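Local coordinates for protein DyP-type peroxidase (Pleurotus ostreatus PC15, PDB 6FSK) that uses a heme b cofactor to reduce peroxides and probably oxidises dyes, as its family does, and Mn(II), at residues K18-Y23 against H171-V176; G101-A106 against P122-P127; F310-S315 against H329-Y334. The protein carries 1 engineered substitution. All coordinates share one frame; numbering follows the deposited sequence.

Interaction 1: K18-Y23 against H171-V176; sequences KRTETY and HVRGDV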
loop_
_atom_site.group_PDB
_atom_site.type_symbol
_atom_site.label_atom_id
_atom_site.label_comp_id
_atom_site.label_asym_id
_atom_site.label_seq_id
_atom_site.Cartn_x
_atom_site.Cartn_y
_atom_site.Cartn_z
ATOM N N LYS A 18 -5.991 11.579 -8.654
ATOM C CA LYS A 18 -5.195 11.289 -9.856
ATOM C C LYS A 18 -5.829 10.342 -10.838
ATOM O O LYS A 18 -6.501 9.349 -10.459
ATOM C CB LYS A 18 -3.894 10.671 -9.361
ATOM C CG LYS A 18 -4.102 9.433 -8.457
ATOM C CD LYS A 18 -2.844 9.046 -7.666
ATOM C CE LYS A 18 -3.013 7.838 -6.746
ATOM N NZ LYS A 18 -1.869 7.730 -5.809
ATOM N N ARG A 19 -5.477 10.543 -12.092
ATOM C CA ARG A 19 -5.547 9.551 -13.121
ATOM C C ARG A 19 -4.147 9.034 -13.492
ATOM O O ARG A 19 -4.008 7.918 -14.044
ATOM C CB ARG A 19 -6.258 10.136 -14.360
ATOM C CG ARG A 19 -7.753 10.343 -14.047
ATOM C CD ARG A 19 -8.586 10.803 -15.244
ATOM N NE ARG A 19 -8.535 9.963 -16.440
ATOM C CZ ARG A 19 -7.637 10.048 -17.429
ATOM N NH1 ARG A 19 -6.625 10.926 -17.436
ATOM N NH2 ARG A 19 -7.735 9.205 -18.447
ATOM N N THR A 20 -3.114 9.881 -13.228
ATOM C CA THR A 20 -1.716 9.558 -13.522
ATOM C C THR A 20 -0.833 10.191 -12.465
ATOM O O THR A 20 -1.204 11.180 -11.821
ATOM C CB THR A 20 -1.305 9.923 -14.944
ATOM O OG1 THR A 20 -0.000 9.444 -15.262
ATOM C CG2 THR A 20 -1.379 11.432 -15.170
ATOM N N GLU A 21 0.299 9.584 -12.244
ATOM C CA GLU A 21 1.223 10.027 -11.192
ATOM C C GLU A 21 2.636 9.674 -11.568
ATOM O O GLU A 21 2.901 8.533 -11.936
ATOM C CB GLU A 21 0.816 9.415 -9.819
ATOM C CG GLU A 21 1.559 9.959 -8.627
ATOM C CD GLU A 21 0.962 9.461 -7.317
ATOM O OE1 GLU A 21 0.439 8.349 -7.324
ATOM O OE2 GLU A 21 1.086 10.220 -6.289
ATOM N N THR A 22 3.570 10.613 -11.383
ATOM C CA THR A 22 4.974 10.346 -11.528
ATOM C C THR A 22 5.708 10.480 -10.208
ATOM O O THR A 22 5.577 11.485 -9.505
ATOM C CB THR A 22 5.582 11.241 -12.590
ATOM O OG1 THR A 22 4.989 10.897 -13.854
ATOM C CG2 THR A 22 7.072 11.066 -12.663
ATOM N N TYR A 23 6.541 9.465 -9.919
ATOM C CA TYR A 23 7.424 9.447 -8.779
ATOM C C TYR A 23 8.859 9.686 -9.272
ATOM O O TYR A 23 9.379 8.856 -10.047
ATOM C CB TYR A 23 7.335 8.191 -7.947
ATOM C CG TYR A 23 6.031 7.948 -7.260
ATOM C CD1 TYR A 23 4.991 7.321 -7.906
ATOM C CD2 TYR A 23 5.867 8.343 -5.904
ATOM C CE1 TYR A 23 3.769 7.078 -7.268
ATOM C CE2 TYR A 23 4.662 8.152 -5.260
ATOM C CZ TYR A 23 3.620 7.505 -5.935
ATOM O OH TYR A 23 2.415 7.302 -5.210
ATOM N N HIS A 171 12.731 7.514 -12.483
ATOM C CA HIS A 171 11.342 7.942 -12.217
ATOM C C HIS A 171 10.433 6.797 -12.668
ATOM O O HIS A 171 10.799 6.003 -13.558
ATOM C CB HIS A 171 10.929 9.297 -12.846
ATOM C CG HIS A 171 10.833 9.309 -14.335
ATOM N ND1 HIS A 171 11.899 9.595 -15.163
ATOM C CD2 HIS A 171 9.770 9.171 -15.134
ATOM C CE1 HIS A 171 11.486 9.567 -16.417
ATOM N NE2 HIS A 171 10.192 9.389 -16.419
ATOM N N VAL A 172 9.283 6.682 -12.035
ATOM C CA VAL A 172 8.255 5.745 -12.430
ATOM C C VAL A 172 6.912 6.437 -12.629
ATOM O O VAL A 172 6.645 7.468 -12.003
ATOM C CB VAL A 172 8.130 4.581 -11.424
ATOM C CG1 VAL A 172 9.402 3.803 -11.236
ATOM C CG2 VAL A 172 7.627 5.076 -10.099
ATOM N N ARG A 173 6.087 5.904 -13.509
ATOM C CA ARG A 173 4.794 6.489 -13.780
ATOM C C ARG A 173 3.694 5.473 -13.522
ATOM O O ARG A 173 3.790 4.323 -13.971
ATOM C CB ARG A 173 4.681 7.028 -15.186
ATOM C CG ARG A 173 3.467 7.947 -15.397
ATOM C CD ARG A 173 3.389 8.359 -16.868
ATOM N NE ARG A 173 2.870 7.268 -17.657
ATOM C CZ ARG A 173 2.947 7.147 -18.983
ATOM N NH1 ARG A 173 3.493 8.126 -19.763
ATOM N NH2 ARG A 173 2.367 6.142 -19.558
ATOM N N GLY A 174 2.636 5.917 -12.919
ATOM C CA GLY A 174 1.414 5.136 -12.746
ATOM C C GLY A 174 0.300 5.765 -13.599
ATOM O O GLY A 174 0.238 7.007 -13.826
ATOM N N ASP A 175 -0.625 4.924 -14.013
ATOM C CA ASP A 175 -1.772 5.301 -14.766
ATOM C C ASP A 175 -2.944 4.426 -14.386
ATOM O O ASP A 175 -2.794 3.184 -14.354
ATOM C CB ASP A 175 -1.484 5.059 -16.234
ATOM C CG ASP A 175 -0.367 5.958 -16.737
ATOM O OD1 ASP A 175 -0.684 7.182 -16.978
ATOM O OD2 ASP A 175 0.762 5.466 -16.912
ATOM N N VAL A 176 -4.074 5.034 -14.082
ATOM C CA VAL A 176 -5.246 4.208 -13.801
ATOM C C VAL A 176 -5.623 3.406 -15.058
ATOM O O VAL A 176 -5.260 3.753 -16.202
ATOM C CB VAL A 176 -6.426 5.050 -13.249
ATOM C CG1 VAL A 176 -6.013 5.765 -11.942
ATOM C CG2 VAL A 176 -6.999 5.942 -14.317
HETATM O O HOH W 1 -3.340 7.732 -17.228
#
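Thr20 and Asp175 sit side by side at one end of an antiparallel strand pair that is closely packed on the face of Tyr23 and Val172, and more polar and partly open to solvent on the face of Arg173. The backbones are joined by alternating hydrogen-bonded and non-hydrogen-bonded pairs: Glu21 exchanges two bonds with Gly174, the shorter from Gly174 N to Glu21 O at 2.8 Å, and Tyr23 does the same with Val172. On the close, buried face Val172 presses its CG2 branch onto Tyr23 CB at 3.8 Å, while the carboxylate of Glu21 is paired with Lys18, whose NZ lies 2.8 Å from Glu21 OE1. On the polar face Thr20 and Thr22 remain buried, and the long side chains of Arg173 and His171 make the exposed border. Thr20 OG1, swung opposite its own backbone N (chi1 -172°), reaches 2.9 Å from Asp175 OD1 and 2.8 Å from Gly174 O, so its single proton has two candidate acceptors. Arg173 bends at chi3 (77°) to grip Asp175 side-on, with NE and NH2 both directed to OD2 and the NE bond 2.9 Å long. Asp175 OD1 takes a water that also reaches Arg19 O, and a bond from His143 NE2. With an alanine in place of Asp175, the guanidinium of Arg173 would probably lose its charged mate and be set free to turn, and His143 would lose this acceptor. Strand 166-175 is one of the sheet's two outermost, and Asp175 bonds through its backbone to Gln359 of the other, strand 354-360; strand 20-28 lies between 166-175 and strand 134-140, where Arg19 and Thr20 both face Gly140 in a classic beta bulge.

Interaction 2: G101-A106 against P122-P127; sequences GQRKDA and PAWEAP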
loop_
_atom_site.group_PDB
_atom_site.type_symbol
_atom_site.label_atom_id
_atom_site.label_comp_id
_atom_site.label_asym_id
_atom_site.label_seq_id
_atom_site.Cartn_x
_atom_site.Cartn_y
_atom_site.Cartn_z
ATOM N N GLY A 101 16.667 1.104 5.931
ATOM C CA GLY A 101 16.368 1.256 4.499
ATOM C C GLY A 101 15.851 -0.016 3.898
ATOM O O GLY A 101 16.086 -1.080 4.397
ATOM N N GLN A 102 15.077 0.155 2.870
ATOM C CA GLN A 102 14.371 -0.928 2.293
ATOM C C GLN A 102 15.299 -1.888 1.560
ATOM O O GLN A 102 15.000 -3.071 1.490
ATOM C CB GLN A 102 13.214 -0.525 1.409
ATOM C CG GLN A 102 12.178 -1.679 1.274
ATOM C CD GLN A 102 11.096 -1.367 0.296
ATOM O OE1 GLN A 102 10.996 -2.013 -0.776
ATOM N NE2 GLN A 102 10.232 -0.358 0.629
ATOM N N ARG A 103 16.366 -1.385 0.919
ATOM C CA ARG A 103 17.252 -2.342 0.242
ATOM C C ARG A 103 17.775 -3.467 1.184
ATOM O O ARG A 103 17.756 -4.686 0.817
ATOM C CB ARG A 103 18.455 -1.632 -0.347
ATOM C CG ARG A 103 18.192 -0.836 -1.579
ATOM C CD ARG A 103 19.359 0.073 -2.027
ATOM N NE ARG A 103 19.669 1.048 -0.959
ATOM C CZ ARG A 103 20.778 1.733 -0.972
ATOM N NH1 ARG A 103 21.631 1.588 -2.001
ATOM N NH2 ARG A 103 21.034 2.552 0.017
ATOM N N LYS A 104 18.124 -3.130 2.442
ATOM C CA LYS A 104 18.565 -4.138 3.424
ATOM C C LYS A 104 17.364 -4.848 4.046
ATOM O O LYS A 104 17.358 -6.049 4.208
ATOM C CB LYS A 104 19.376 -3.503 4.517
ATOM C CG LYS A 104 20.771 -3.199 4.053
ATOM C CD LYS A 104 21.549 -2.463 5.088
ATOM C CE LYS A 104 22.947 -2.138 4.558
ATOM N NZ LYS A 104 23.408 -0.920 5.258
ATOM N N ASP A 105 16.273 -4.102 4.288
ATOM C CA ASP A 105 15.114 -4.686 4.970
ATOM C C ASP A 105 14.403 -5.715 4.073
ATOM O O ASP A 105 13.735 -6.609 4.569
ATOM C CB ASP A 105 14.121 -3.590 5.350
ATOM C CG ASP A 105 13.173 -3.991 6.474
ATOM O OD1 ASP A 105 13.605 -4.601 7.450
ATOM O OD2 ASP A 105 11.917 -3.641 6.381
ATOM N N ALA A 106 14.589 -5.591 2.755
ATOM C CA ALA A 106 13.945 -6.440 1.793
ATOM C C ALA A 106 14.329 -7.918 2.010
ATOM O O ALA A 106 13.582 -8.843 1.703
ATOM C CB ALA A 106 14.330 -6.037 0.379
ATOM N N PRO A 122 18.773 -7.222 -3.115
ATOM C CA PRO A 122 17.518 -7.711 -3.657
ATOM C C PRO A 122 17.560 -7.729 -5.186
ATOM O O PRO A 122 18.325 -6.889 -5.818
ATOM C CB PRO A 122 16.501 -6.595 -3.218
ATOM C CG PRO A 122 17.271 -5.475 -2.890
ATOM C CD PRO A 122 18.635 -5.899 -2.463
ATOM N N ALA A 123 16.724 -8.570 -5.789
ATOM C CA ALA A 123 16.656 -8.674 -7.258
ATOM C C ALA A 123 15.732 -7.579 -7.734
ATOM O O ALA A 123 14.565 -7.775 -8.092
ATOM C CB ALA A 123 16.180 -10.003 -7.668
ATOM N N TRP A 124 16.283 -6.365 -7.740
ATOM C CA TRP A 124 15.553 -5.169 -8.127
ATOM C C TRP A 124 16.131 -4.513 -9.393
ATOM O O TRP A 124 17.294 -4.793 -9.773
ATOM C CB TRP A 124 15.653 -4.132 -7.017
ATOM C CG TRP A 124 14.828 -4.450 -5.775
ATOM C CD1 TRP A 124 13.966 -5.409 -5.605
ATOM C CD2 TRP A 124 14.828 -3.673 -4.584
ATOM N NE1 TRP A 124 13.383 -5.361 -4.318
ATOM C CE2 TRP A 124 13.884 -4.260 -3.697
ATOM C CE3 TRP A 124 15.426 -2.445 -4.242
ATOM C CZ2 TRP A 124 13.612 -3.726 -2.468
ATOM C CZ3 TRP A 124 15.199 -1.925 -3.003
ATOM C CH2 TRP A 124 14.212 -2.563 -2.149
ATOM N N GLU A 125 15.332 -3.685 -10.046
ATOM C CA GLU A 125 15.881 -2.894 -11.120
ATOM C C GLU A 125 17.057 -2.064 -10.636
ATOM O O GLU A 125 17.145 -1.570 -9.504
ATOM C CB GLU A 125 14.841 -1.978 -11.722
ATOM C CG GLU A 125 13.689 -2.694 -12.347
ATOM C CD GLU A 125 12.785 -1.865 -13.134
ATOM O OE1 GLU A 125 12.937 -0.619 -13.133
ATOM O OE2 GLU A 125 11.847 -2.466 -13.717
ATOM N N ALA A 126 18.078 -1.868 -11.494
ATOM C CA ALA A 126 19.320 -1.223 -11.068
ATOM C C ALA A 126 19.235 0.089 -10.343
ATOM O O ALA A 126 19.931 0.300 -9.331
ATOM C CB ALA A 126 20.262 -1.139 -12.269
ATOM N N PRO A 127 18.371 0.975 -10.767
ATOM C CA PRO A 127 18.330 2.266 -10.113
ATOM C C PRO A 127 17.903 2.170 -8.645
ATOM O O PRO A 127 18.340 2.937 -7.796
ATOM C CB PRO A 127 17.338 3.059 -10.912
ATOM C CG PRO A 127 17.278 2.373 -12.220
ATOM C CD PRO A 127 17.607 0.949 -12.041
#
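A buried seam of the N-terminal DyP domain, where helix 102-109 lies against the loop that leaves strand 119-122, is filled by Trp124 pushing its six-membered ring among Gln102, Arg103 and Ala106. Three residues from the first turns of the helix thus receive a single indole. Arg103 CG comes within 3.5 Å of Trp124 CZ3, and Ala106 CB lies 3.7 Å from Trp124 CZ2. The ring atom between these two, Trp124 CH2, is met by Gln102, which extends its chain so that OE1 stands 3.5 Å away, its amide turned almost upright to the indole (planes 85° apart). The indole is steadied from within its own loop as well: Pro122 CG rests 3.5 Å above the ring plane, over its centre, folded there by an inverse gamma turn at Ala123. Pro122 also faces the helix directly, its CD 3.6 Å from Arg103 O and its CB 4.2 Å from Ala106 CB. The polar ends are bonded to residues around the seam: Gln102 OE1 to Arg243 and NE2 to Phe242 O, Arg103 to Asp131 and Leu129 O, and Trp124 NE1 to Asp111. No hydrogen bond crosses the contact, and Arg103 O, covered by a proline that has no N-H to offer, is buried without a partner. Adhesion here probably rests mainly on close fit, with two oxygens set against carbon, and outside bonds probably hold the amide and indole in their orientation.

Interaction 3: F310-S315 against H329-Y334; sequences FDFGDS and HIRKTY. With HEM (protoporphyrin IX containing Fe), chain C.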
loop_
_atom_site.group_PDB
_atom_site.type_symbol
_atom_site.label_atom_id
_atom_site.label_comp_id
_atom_site.label_asym_id
_atom_site.label_seq_id
_atom_site.Cartn_x
_atom_site.Cartn_y
_atom_site.Cartn_z
ATOM N N PHE A 310 -18.195 -5.707 7.927
ATOM C CA PHE A 310 -17.996 -7.121 8.328
ATOM C C PHE A 310 -16.768 -7.129 9.203
ATOM O O PHE A 310 -15.949 -6.177 9.147
ATOM C CB PHE A 310 -17.825 -8.068 7.145
ATOM C CG PHE A 310 -16.651 -7.723 6.233
ATOM C CD1 PHE A 310 -16.808 -6.834 5.218
ATOM C CD2 PHE A 310 -15.420 -8.314 6.432
ATOM C CE1 PHE A 310 -15.765 -6.515 4.383
ATOM C CE2 PHE A 310 -14.385 -8.026 5.621
ATOM C CZ PHE A 310 -14.548 -7.147 4.621
ATOM N N ASP A 311 -16.662 -8.112 10.088
ATOM C CA ASP A 311 -15.555 -8.191 10.992
ATOM C C ASP A 311 -14.982 -9.608 11.146
ATOM O O ASP A 311 -14.094 -9.814 11.930
ATOM C CB ASP A 311 -15.913 -7.596 12.342
ATOM C CG ASP A 311 -17.084 -8.320 13.011
ATOM O OD1 ASP A 311 -17.559 -9.365 12.577
ATOM O OD2 ASP A 311 -17.594 -7.801 14.020
ATOM N N PHE A 312 -15.516 -10.571 10.379
ATOM C CA PHE A 312 -15.175 -12.006 10.488
ATOM C C PHE A 312 -15.758 -12.747 11.718
ATOM O O PHE A 312 -15.521 -13.945 11.882
ATOM C CB PHE A 312 -13.677 -12.319 10.317
ATOM C CG PHE A 312 -13.033 -11.639 9.119
ATOM C CD1 PHE A 312 -13.443 -11.869 7.853
ATOM C CD2 PHE A 312 -11.931 -10.862 9.302
ATOM C CE1 PHE A 312 -12.863 -11.268 6.755
ATOM C CE2 PHE A 312 -11.300 -10.236 8.210
ATOM C CZ PHE A 312 -11.778 -10.471 6.960
ATOM N N GLY A 313 -16.593 -12.049 12.434
ATOM C CA GLY A 313 -17.320 -12.611 13.564
ATOM C C GLY A 313 -16.414 -13.348 14.494
ATOM O O GLY A 313 -15.358 -12.880 14.885
ATOM N N ASP A 314 -16.808 -14.567 14.886
ATOM C CA ASP A 314 -15.958 -15.430 15.667
ATOM C C ASP A 314 -15.532 -16.672 14.822
ATOM O O ASP A 314 -15.184 -17.725 15.355
ATOM C CB ASP A 314 -16.658 -15.890 16.982
ATOM C CG ASP A 314 -17.934 -16.700 16.693
ATOM O OD1 ASP A 314 -18.397 -16.792 15.543
ATOM O OD2 ASP A 314 -18.491 -17.280 17.662
ATOM N N SER A 315 -15.394 -16.486 13.487
ATOM C CA SER A 315 -15.122 -17.625 12.626
ATOM C C SER A 315 -13.759 -18.251 12.900
ATOM O O SER A 315 -13.560 -19.459 12.768
ATOM C CB SER A 315 -15.341 -17.272 11.182
ATOM O OG SER A 315 -14.523 -16.135 10.839
ATOM N N HIS A 329 -6.215 -12.411 1.324
ATOM C CA HIS A 329 -5.344 -11.226 1.436
ATOM C C HIS A 329 -5.817 -10.169 2.358
ATOM O O HIS A 329 -5.093 -9.697 3.191
ATOM C CB HIS A 329 -5.154 -10.670 0.057
ATOM C CG HIS A 329 -4.377 -9.406 0.018
ATOM N ND1 HIS A 329 -3.090 -9.297 0.476
ATOM C CD2 HIS A 329 -4.695 -8.193 -0.491
ATOM C CE1 HIS A 329 -2.650 -8.063 0.249
ATOM N NE2 HIS A 329 -3.631 -7.355 -0.268
ATOM N N ILE A 330 -7.092 -9.852 2.297
ATOM C CA ILE A 330 -7.560 -8.731 3.142
ATOM C C ILE A 330 -7.532 -9.136 4.607
ATOM O O ILE A 330 -7.452 -8.284 5.488
ATOM C CB ILE A 330 -8.986 -8.175 2.782
ATOM C CG1 ILE A 330 -10.112 -9.180 3.107
ATOM C CG2 ILE A 330 -8.969 -7.698 1.341
ATOM C CD1 ILE A 330 -11.513 -8.604 2.868
ATOM N N ARG A 331 -7.705 -10.438 4.881
ATOM C CA ARG A 331 -7.718 -10.918 6.249
ATOM C C ARG A 331 -6.332 -11.004 6.862
ATOM O O ARG A 331 -6.150 -10.793 8.080
ATOM C CB ARG A 331 -8.465 -12.287 6.302
ATOM C CG ARG A 331 -8.810 -12.845 7.680
ATOM C CD ARG A 331 -9.899 -13.910 7.442
ATOM N NE ARG A 331 -10.298 -14.415 8.767
ATOM C CZ ARG A 331 -11.394 -15.136 8.947
ATOM N NH1 ARG A 331 -12.049 -15.572 7.884
ATOM N NH2 ARG A 331 -11.744 -15.442 10.149
ATOM N N LYS A 332 -5.345 -11.355 6.034
ATOM C CA LYS A 332 -3.937 -11.319 6.366
ATOM C C LYS A 332 -3.470 -9.891 6.619
ATOM O O LYS A 332 -2.630 -9.700 7.496
ATOM C CB LYS A 332 -3.095 -11.926 5.262
ATOM C CG LYS A 332 -3.146 -13.420 5.213
ATOM C CD LYS A 332 -2.175 -14.096 6.205
ATOM C CE LYS A 332 -1.954 -15.552 5.948
ATOM N NZ LYS A 332 -0.891 -16.040 6.826
ATOM N N THR A 333 -4.064 -8.884 6.042
ATOM C CA THR A 333 -3.545 -7.535 6.128
ATOM C C THR A 333 -4.365 -6.627 7.061
ATOM O O THR A 333 -3.786 -5.749 7.649
ATOM C CB THR A 333 -3.412 -6.878 4.739
ATOM O OG1 THR A 333 -4.702 -6.798 4.130
ATOM C CG2 THR A 333 -2.367 -7.608 3.829
ATOM N N TYR A 334 -5.618 -6.947 7.252
ATOM C CA TYR A 334 -6.415 -6.326 8.325
ATOM C C TYR A 334 -7.260 -7.442 8.961
ATOM O O TYR A 334 -8.365 -7.761 8.499
ATOM C CB TYR A 334 -7.293 -5.204 7.831
ATOM C CG TYR A 334 -8.177 -4.568 8.900
ATOM C CD1 TYR A 334 -7.797 -4.510 10.191
ATOM C CD2 TYR A 334 -9.376 -3.986 8.526
ATOM C CE1 TYR A 334 -8.659 -3.932 11.146
ATOM C CE2 TYR A 334 -10.201 -3.411 9.436
ATOM C CZ TYR A 334 -9.821 -3.367 10.733
ATOM O OH TYR A 334 -10.757 -2.814 11.648
HETATM C CHA HEM C . -6.610 -4.605 0.436
HETATM C CHB HEM C . -4.772 -5.932 -3.818
HETATM C CHC HEM C . -0.348 -5.270 -2.038
HETATM C CHD HEM C . -2.168 -4.236 2.331
HETATM C C1A HEM C . -6.536 -5.021 -0.894
HETATM C C2A HEM C . -7.643 -5.283 -1.759
HETATM C C3A HEM C . -7.139 -5.606 -2.959
HETATM C C4A HEM C . -5.716 -5.621 -2.810
HETATM C CMA HEM C . -7.906 -6.024 -4.166
HETATM C CAA HEM C . -9.105 -5.229 -1.346
HETATM C CBA HEM C . -9.855 -3.921 -1.568
HETATM C CGA HEM C . -9.402 -2.822 -0.644
HETATM O O1A HEM C . -9.749 -2.820 0.539
HETATM O O2A HEM C . -8.690 -1.906 -1.129
HETATM C C1B HEM C . -3.377 -5.885 -3.739
HETATM C C2B HEM C . -2.480 -6.114 -4.777
HETATM C C3B HEM C . -1.213 -5.905 -4.330
HETATM C C4B HEM C . -1.380 -5.554 -2.912
HETATM C CMB HEM C . -2.837 -6.566 -6.171
HETATM C CAB HEM C . 0.124 -6.012 -4.955
HETATM C CBB HEM C . 0.316 -5.948 -6.254
HETATM C C1C HEM C . -0.381 -5.020 -0.701
HETATM C C2C HEM C . 0.677 -4.862 0.204
HETATM C C3C HEM C . 0.194 -4.597 1.452
HETATM C C4C HEM C . -1.240 -4.519 1.309
HETATM C CMC HEM C . 2.128 -4.948 -0.187
HETATM C CAC HEM C . 0.847 -4.432 2.780
HETATM C CBC HEM C . 2.026 -4.997 3.110
HETATM C C1D HEM C . -3.549 -4.196 2.124
HETATM C C2D HEM C . -4.456 -3.713 3.211
HETATM C C3D HEM C . -5.717 -3.782 2.635
HETATM C C4D HEM C . -5.525 -4.349 1.310
HETATM C CMD HEM C . -4.108 -3.221 4.559
HETATM C CAD HEM C . -7.060 -3.476 3.288
HETATM C CBD HEM C . -7.615 -4.629 4.063
HETATM C CGD HEM C . -8.874 -4.249 4.801
HETATM O O1D HEM C . -9.828 -5.043 4.607
HETATM O O2D HEM C . -8.938 -3.203 5.415
HETATM N NA HEM C . -5.321 -5.333 -1.508
HETATM N NB HEM C . -2.704 -5.629 -2.592
HETATM N NC HEM C . -1.582 -4.930 0.044
HETATM N ND HEM C . -4.239 -4.624 1.066
HETATM FE FE HEM C . -3.479 -5.204 -0.722
HETATM O O HOH W 2 -15.037 -15.834 8.040
#
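Arg331 sets its CG opposite the backbone N (chi1 -169°) and then runs extended to NE, a course that carries its chain across the ring of Phe312 on the proximal side of the heme. The short helix 329-333 supplies the axial ligand, with His329 NE2 2.2 Å from the heme iron, and Arg331 leaves that helix toward the loop 310-315. Its CD sits 3.8 Å from the centroid of the Phe312 ring, almost straight above it, as a CH-pi contact. Farther out, the guanidinium lies flat on the same face, centres of the two groups 4.3 Å apart and planes only 5° from parallel, giving an off-centre cation-pi stack. Arg331 NE is paired with Asp338, which probably helps fix the rotation of the guanidinium. One residue earlier on the helix, Ile330 bridges loop and cofactor: its CD1 meets the edge of Phe310 at CZ, 3.8 Å away, while its CG2 lies 3.7 Å from the heme atom CAA. The heme ligand itself is probably positioned from a second shell, by the hydrogen bond of His329 ND1 to Asp428. The loop is folded by an Asx turn, in which Asp311 OD1 accepts from Gly313 N, and by Phe312 O, which receives both the N and the hydroxyl of Ser315. That hydroxyl takes part in three hydrogen bonds. Ser315 OG donates to Phe312 O at 2.6 Å and accepts from Arg331 NH2 at 2.9 Å (N-H...O 151°). One water completes the join, giving a proton to Ser315 OG and accepting one from Arg331 NH1 at 3.0 Å.

The three contacts illustrate how chemistry follows place in the fold. No two share a helix or strand: interaction 1 joins strands 20-28 and 166-175, interaction 2 helix 102-109 and a loop, interaction 3 helix 329-333 and a loop. Interactions 1 and 2 lie in the N-terminal DyP range, the second nested within the chain loop closed by the first. Interaction 1, only partly buried, is held across by backbone bonds and a threonine hydroxyl, with ion pairs lying within each segment; interaction 2, buried, by close side-chain packing, with no hydrogen bond across. Interaction 3, in the C-terminal range and also buried, stacks a charged group on a ring, and it alone includes residues that touch the heme.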